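Local coordinates for protein mandalate racemase/muconate lactonizing enzyme (Unidentified, PDB 4E4U) that belongs to the mandelate racemase/muconate lactonizing enzyme family and probably abstracts a proton next to a carboxylate in a substrate not yet identified, at residues A[276-281]-A[303-308]; A[344-349]-A[372-377]. One frame throughout, in Å; residues are numbered along the deposited sequence. Where two conformers were deposited one is given.

Interaction 1. Residues A[276-281]-A[303-308]; sequences ASILQL and YAQIAP
Gln305 N lies 3.0 Å from Ser277 O and donates to it, the first rung between two neighbouring parallel strands of the TIM-like barrel found in the enolase superfamily. Strand 278-279, helix 289-301 and strand 305-306 make one beta-alpha-beta unit, and the touching backbones run 28° apart. The same Ser277 carbonyl is gripped a second time by a water that also donates to Gln305 OE1, while that amide oxygen has a further partner in Gln178 NE2 of a second subunit.

Ile278 pairs with Gln305, their side chains on one face of the sheet. With CG1 beside the backbone N (chi1 -63°), CG2 lies anti to that N, and this methyl meets Ala307 CB at 3.6 Å. The CA of Ile278 also makes a bent CA-H...O contact with Gln305 O. That oxygen accepts a nearly straight hydrogen bond from Leu279 N, with 2.8 Å between Leu279 N and Gln305 O.

Leu279 and Ile306 form the next bridge, on the opposite face, where Leu279 packs on Ile295 and Ala299 of helix 289-301. Ala307 N donates to Leu279 O over 2.9 Å; although the N-H points almost straight at the oxygen, the donor stands 38° above the carbonyl plane.

Gln280 lays CB and CG against Ala307 O, and its CA lies 3.2 Å from that oxygen in a CA-H...O contact. Its NE2 bonds to Glu233 OE1 and more weakly to a water that donates to Ala307 O.

Leu281 reaches Ile306 CG2 loosely with CD2 and Pro308 CB with CD1. Beyond the last N-H rung, the CA-H of Pro308 approaches Leu281 O, with CA and O 3.2 Å apart.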
loop_
_atom_site.group_PDB
_atom_site.type_symbol
_atom_site.label_atom_id
_atom_site.label_comp_id
_atom_site.label_asym_id
_atom_site.label_seq_id
_atom_site.Cartn_x
_atom_site.Cartn_y
_atom_site.Cartn_z
ATOM N N ALA A 276 12.563 -5.114 -12.507
ATOM C CA ALA A 276 13.875 -5.599 -12.928
ATOM C C ALA A 276 14.963 -4.830 -12.207
ATOM O O ALA A 276 14.760 -3.680 -11.813
ATOM C CB ALA A 276 14.041 -5.458 -14.439
ATOM N N SER A 277 16.128 -5.455 -12.054
ATOM C CA SER A 277 17.274 -4.799 -11.431
ATOM C C SER A 277 18.419 -4.588 -12.412
ATOM O O SER A 277 19.439 -3.998 -12.061
ATOM C CB SER A 277 17.772 -5.602 -10.239
ATOM O OG SER A 277 18.146 -6.903 -10.645
ATOM N N ILE A 278 18.251 -5.087 -13.633
ATOM C CA ILE A 278 19.253 -4.945 -14.680
ATOM C C ILE A 278 18.509 -4.503 -15.932
ATOM O O ILE A 278 17.609 -5.200 -16.398
ATOM C CB ILE A 278 19.997 -6.277 -14.923
ATOM C CG1 ILE A 278 20.776 -6.690 -13.666
ATOM C CG2 ILE A 278 20.951 -6.170 -16.110
ATOM C CD1 ILE A 278 21.256 -8.138 -13.688
ATOM N N LEU A 279 18.857 -3.322 -16.445
ATOM C CA LEU A 279 18.138 -2.725 -17.565
ATOM C C LEU A 279 18.890 -2.903 -18.869
ATOM O O LEU A 279 20.016 -2.416 -19.025
ATOM C CB LEU A 279 17.900 -1.237 -17.330
ATOM C CG LEU A 279 17.172 -0.855 -16.057
ATOM C CD1 LEU A 279 16.817 0.628 -16.076
ATOM C CD2 LEU A 279 15.926 -1.691 -15.871
ATOM N N GLN A 280 18.247 -3.589 -19.803
ATOM C CA GLN A 280 18.844 -3.935 -21.082
ATOM C C GLN A 280 18.348 -3.021 -22.196
ATOM O O GLN A 280 17.873 -3.470 -23.241
ATOM C CB GLN A 280 18.559 -5.397 -21.395
ATOM C CG GLN A 280 19.084 -6.324 -20.316
ATOM C CD GLN A 280 18.691 -7.757 -20.536
ATOM O OE1 GLN A 280 17.510 -8.073 -20.687
ATOM N NE2 GLN A 280 19.682 -8.645 -20.541
ATOM N N LEU A 281 18.485 -1.724 -21.973
ATOM C CA LEU A 281 18.143 -0.754 -22.997
ATOM C C LEU A 281 18.974 -0.993 -24.260
ATOM O O LEU A 281 20.145 -1.395 -24.189
ATOM C CB LEU A 281 18.364 0.664 -22.454
ATOM C CG LEU A 281 19.799 1.054 -22.072
ATOM C CD1 LEU A 281 20.588 1.635 -23.243
ATOM C CD2 LEU A 281 19.794 2.040 -20.916
ATOM N N TYR A 303 19.316 1.787 -7.433
ATOM C CA TYR A 303 20.456 0.870 -7.288
ATOM C C TYR A 303 20.366 -0.308 -8.280
ATOM O O TYR A 303 20.777 -1.439 -7.978
ATOM C CB TYR A 303 20.625 0.347 -5.852
ATOM C CG TYR A 303 21.138 1.321 -4.809
ATOM C CD1 TYR A 303 21.331 2.671 -5.075
ATOM C CD2 TYR A 303 21.478 0.853 -3.555
ATOM C CE1 TYR A 303 21.807 3.535 -4.083
ATOM C CE2 TYR A 303 21.942 1.696 -2.563
ATOM C CZ TYR A 303 22.116 3.033 -2.833
ATOM O OH TYR A 303 22.588 3.859 -1.836
ATOM N N ALA A 304 19.826 -0.022 -9.462
ATOM C CA ALA A 304 19.806 -0.971 -10.566
ATOM C C ALA A 304 21.018 -0.729 -11.459
ATOM O O ALA A 304 21.670 0.318 -11.375
ATOM C CB ALA A 304 18.498 -0.848 -11.363
ATOM N N GLN A 305 21.308 -1.687 -12.328
ATOM C CA GLN A 305 22.439 -1.583 -13.235
ATOM C C GLN A 305 21.974 -1.575 -14.679
ATOM O O GLN A 305 20.843 -1.965 -14.986
ATOM C CB GLN A 305 23.386 -2.762 -13.031
ATOM C CG GLN A 305 23.995 -2.836 -11.653
ATOM C CD GLN A 305 24.803 -4.096 -11.472
ATOM O OE1 GLN A 305 24.248 -5.204 -11.376
ATOM N NE2 GLN A 305 26.132 -3.953 -11.464
ATOM N N ILE A 306 22.821 -1.091 -15.579
ATOM C CA ILE A 306 22.509 -1.200 -16.999
ATOM C C ILE A 306 23.402 -2.229 -17.676
ATOM O O ILE A 306 24.581 -2.381 -17.352
ATOM C CB ILE A 306 22.572 0.147 -17.766
ATOM C CG1 ILE A 306 24.018 0.615 -17.952
ATOM C CG2 ILE A 306 21.706 1.202 -17.077
ATOM C CD1 ILE A 306 24.161 1.719 -18.979
ATOM N N ALA A 307 22.798 -2.958 -18.601
ATOM C CA ALA A 307 23.484 -3.970 -19.393
ATOM C C ALA A 307 22.927 -3.856 -20.801
ATOM O O ALA A 307 22.003 -4.586 -21.169
ATOM C CB ALA A 307 23.227 -5.355 -18.827
ATOM N N PRO A 308 23.457 -2.912 -21.591
ATOM C CA PRO A 308 22.785 -2.607 -22.859
ATOM C C PRO A 308 22.707 -3.795 -23.810
ATOM O O PRO A 308 23.640 -4.599 -23.940
ATOM C CB PRO A 308 23.644 -1.490 -23.457
ATOM C CG PRO A 308 24.304 -0.851 -22.275
ATOM C CD PRO A 308 24.578 -1.994 -21.326
HETATM O O HOH W 1 21.524 -5.142 -10.531
HETATM O O HOH W 2 21.944 -7.307 -22.207
#

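Interaction 2. Residues A[344-349]-A[372-377]; sequences AEVVKT and MDVVKR
A short helix, 372-377, packs against Glu345 and Val346, in the last part of helix 341-345 and the chain just beyond it, with Val374 facing the backbone of both residues. The two segments bury 220 Å² between them. No direct hydrogen bond crosses; valine methyls make most of the contact, with a long salt bridge and a bridging water at its outer side.

Val374 holds the middle. Its CG2 comes to 3.5 Å from Glu345 O, and CG1, anti to the backbone N at chi1 174°, reaches both that oxygen and Val346 CA, the latter at 3.9 Å. The aliphatic part of Glu345 passes obliquely alongside, its CG 4.1 Å from Val374 CG1. Deeper in, Val346 CG2 meets Val375 CG2 at 3.8 Å, one methyl against another.

On the solvent side Glu345 stretches out fully, CG anti to its N at chi1 -167°, and brings OE2 to the edge of the Arg377 guanidinium, near its plane. The salt bridge is long, 3.9 Å from Glu345 OE2 to Arg377 NH2, and the two flat groups are turned 42° apart. A water closes the gap: it donates to Glu345 OE2 at 2.6 Å and accepts from Arg377 NH2 at 3.1 Å. One face of the guanidinium lies over Val374 CA, set off from the middle of the group.

Backbone hydrogen bonds of Val346 with Asp371 and of Lys348 with Glu369 join the first segment to the chain leading into helix 372-377. On its other flanks, Val375 touches His9 and Val11 of strand 3-12, and Val346 packs on Pro314 at the start of helix 314-325.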
loop_
_atom_site.group_PDB
_atom_site.type_symbol
_atom_site.label_atom_id
_atom_site.label_comp_id
_atom_site.label_asym_id
_atom_site.label_seq_id
_atom_site.Cartn_x
_atom_site.Cartn_y
_atom_site.Cartn_z
ATOM N N ALA A 344 32.883 -6.168 -38.538
ATOM C CA ALA A 344 34.149 -5.497 -38.775
ATOM C C ALA A 344 34.218 -5.014 -40.220
ATOM O O ALA A 344 34.742 -3.935 -40.499
ATOM C CB ALA A 344 35.308 -6.432 -38.474
ATOM N N GLU A 345 33.684 -5.807 -41.141
ATOM C CA GLU A 345 33.809 -5.500 -42.563
ATOM C C GLU A 345 33.088 -4.209 -42.954
ATOM O O GLU A 345 33.543 -3.464 -43.822
ATOM C CB GLU A 345 33.279 -6.660 -43.405
ATOM C CG GLU A 345 33.668 -6.556 -44.871
ATOM C CD GLU A 345 33.077 -7.661 -45.719
ATOM O OE1 GLU A 345 32.342 -8.510 -45.168
ATOM O OE2 GLU A 345 33.346 -7.677 -46.939
ATOM N N VAL A 346 31.959 -3.942 -42.310
ATOM C CA VAL A 346 31.110 -2.831 -42.722
ATOM C C VAL A 346 31.586 -1.463 -42.200
ATOM O O VAL A 346 31.039 -0.425 -42.578
ATOM C CB VAL A 346 29.632 -3.100 -42.354
ATOM C CG1 VAL A 346 29.369 -2.801 -40.886
ATOM C CG2 VAL A 346 28.697 -2.321 -43.266
ATOM N N VAL A 347 32.618 -1.457 -41.357
ATOM C CA VAL A 347 33.151 -0.193 -40.835
ATOM C C VAL A 347 34.629 -0.010 -41.180
ATOM O O VAL A 347 35.326 -0.976 -41.498
ATOM C CB VAL A 347 32.952 -0.043 -39.310
ATOM C CG1 VAL A 347 31.471 0.114 -38.970
ATOM C CG2 VAL A 347 33.586 -1.214 -38.565
ATOM N N LYS A 348 35.098 1.235 -41.116
ATOM C CA LYS A 348 36.487 1.559 -41.444
ATOM C C LYS A 348 37.446 1.078 -40.357
ATOM O O LYS A 348 38.524 0.564 -40.651
ATOM C CB LYS A 348 36.648 3.066 -41.652
ATOM C CG LYS A 348 35.785 3.645 -42.771
ATOM C CD LYS A 348 36.255 3.200 -44.145
ATOM C CE LYS A 348 37.548 3.902 -44.550
ATOM N NZ LYS A 348 38.042 3.473 -45.895
ATOM N N THR A 349 37.050 1.265 -39.103
ATOM C CA THR A 349 37.843 0.838 -37.956
ATOM C C THR A 349 36.954 -0.008 -37.053
ATOM O O THR A 349 36.050 0.509 -36.414
ATOM C CB THR A 349 38.354 2.047 -37.148
ATOM O OG1 THR A 349 39.217 2.846 -37.965
ATOM C CG2 THR A 349 39.118 1.589 -35.910
ATOM N N MET A 372 31.654 2.751 -46.984
ATOM C CA MET A 372 30.562 2.898 -47.941
ATOM C C MET A 372 30.666 1.964 -49.141
ATOM O O MET A 372 29.653 1.622 -49.748
ATOM C CB MET A 372 30.412 4.352 -48.393
ATOM C CG MET A 372 29.986 5.285 -47.270
ATOM S SD MET A 372 28.600 4.657 -46.288
ATOM C CE MET A 372 27.291 4.647 -47.507
ATOM N N ASP A 373 31.874 1.540 -49.487
ATOM C CA ASP A 373 32.010 0.581 -50.572
ATOM C C ASP A 373 31.402 -0.766 -50.170
ATOM O O ASP A 373 30.712 -1.407 -50.961
ATOM C CB ASP A 373 33.473 0.439 -50.985
ATOM C CG ASP A 373 34.035 1.719 -51.579
ATOM O OD1 ASP A 373 33.313 2.398 -52.343
ATOM O OD2 ASP A 373 35.199 2.048 -51.285
ATOM N N VAL A 374 31.629 -1.176 -48.926
ATOM C CA VAL A 374 31.030 -2.404 -48.413
ATOM C C VAL A 374 29.515 -2.252 -48.287
ATOM O O VAL A 374 28.758 -3.139 -48.694
ATOM C CB VAL A 374 31.651 -2.813 -47.060
ATOM C CG1 VAL A 374 30.923 -4.016 -46.468
ATOM C CG2 VAL A 374 33.141 -3.101 -47.233
ATOM N N VAL A 375 29.073 -1.123 -47.736
ATOM C CA VAL A 375 27.646 -0.830 -47.627
ATOM C C VAL A 375 26.951 -0.941 -48.985
ATOM O O VAL A 375 25.913 -1.597 -49.103
ATOM C CB VAL A 375 27.402 0.566 -47.017
ATOM C CG1 VAL A 375 25.937 0.968 -47.145
ATOM C CG2 VAL A 375 27.832 0.584 -45.560
ATOM N N LYS A 376 27.528 -0.318 -50.009
ATOM C CA LYS A 376 26.920 -0.342 -51.338
ATOM C C LYS A 376 26.782 -1.761 -51.896
ATOM O O LYS A 376 25.794 -2.078 -52.558
ATOM C CB LYS A 376 27.699 0.539 -52.319
ATOM C CG LYS A 376 27.636 2.027 -51.999
ATOM C CD LYS A 376 28.530 2.835 -52.931
ATOM C CE LYS A 376 28.841 4.203 -52.338
ATOM N NZ LYS A 376 29.275 5.175 -53.382
ATOM N N ARG A 377 27.764 -2.613 -51.617
ATOM C CA ARG A 377 27.739 -3.987 -52.110
ATOM C C ARG A 377 26.708 -4.855 -51.385
ATOM O O ARG A 377 26.352 -5.929 -51.871
ATOM C CB ARG A 377 29.127 -4.635 -52.005
ATOM C CG ARG A 377 30.199 -3.985 -52.868
ATOM C CD ARG A 377 31.380 -4.925 -53.100
ATOM N NE ARG A 377 31.956 -5.421 -51.850
ATOM C CZ ARG A 377 32.873 -4.766 -51.142
ATOM N NH1 ARG A 377 33.308 -3.582 -51.549
ATOM N NH2 ARG A 377 33.350 -5.288 -50.019
HETATM O O HOH W 3 31.787 -7.784 -49.062
#

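How the interactions relate
From the N terminus, interaction 1 comes first: the chain leaves 276-281, crosses over through helix 289-301 and returns at 303-308, closing a loop of 21 intervening residues. Helix 314-325 and strand 333-335 follow before interaction 2 opens at 344-349; it closes at 372-377 after 22 residues that include strands 352-354 and 357-359. The contacts are therefore in series, neither nested nor crossed. The centres of interactions 1 and 2 lie 32 Å apart, on opposite sides of the chain's centre. The nearest atoms of interactions 1 and 2 are about 17 Å apart. Interaction 1 joins adjacent barrel strands, whereas interaction 2 brings residues 344-349 against helix 372-377 beside N-terminal strand 3-12. Helix 314-325 touches both.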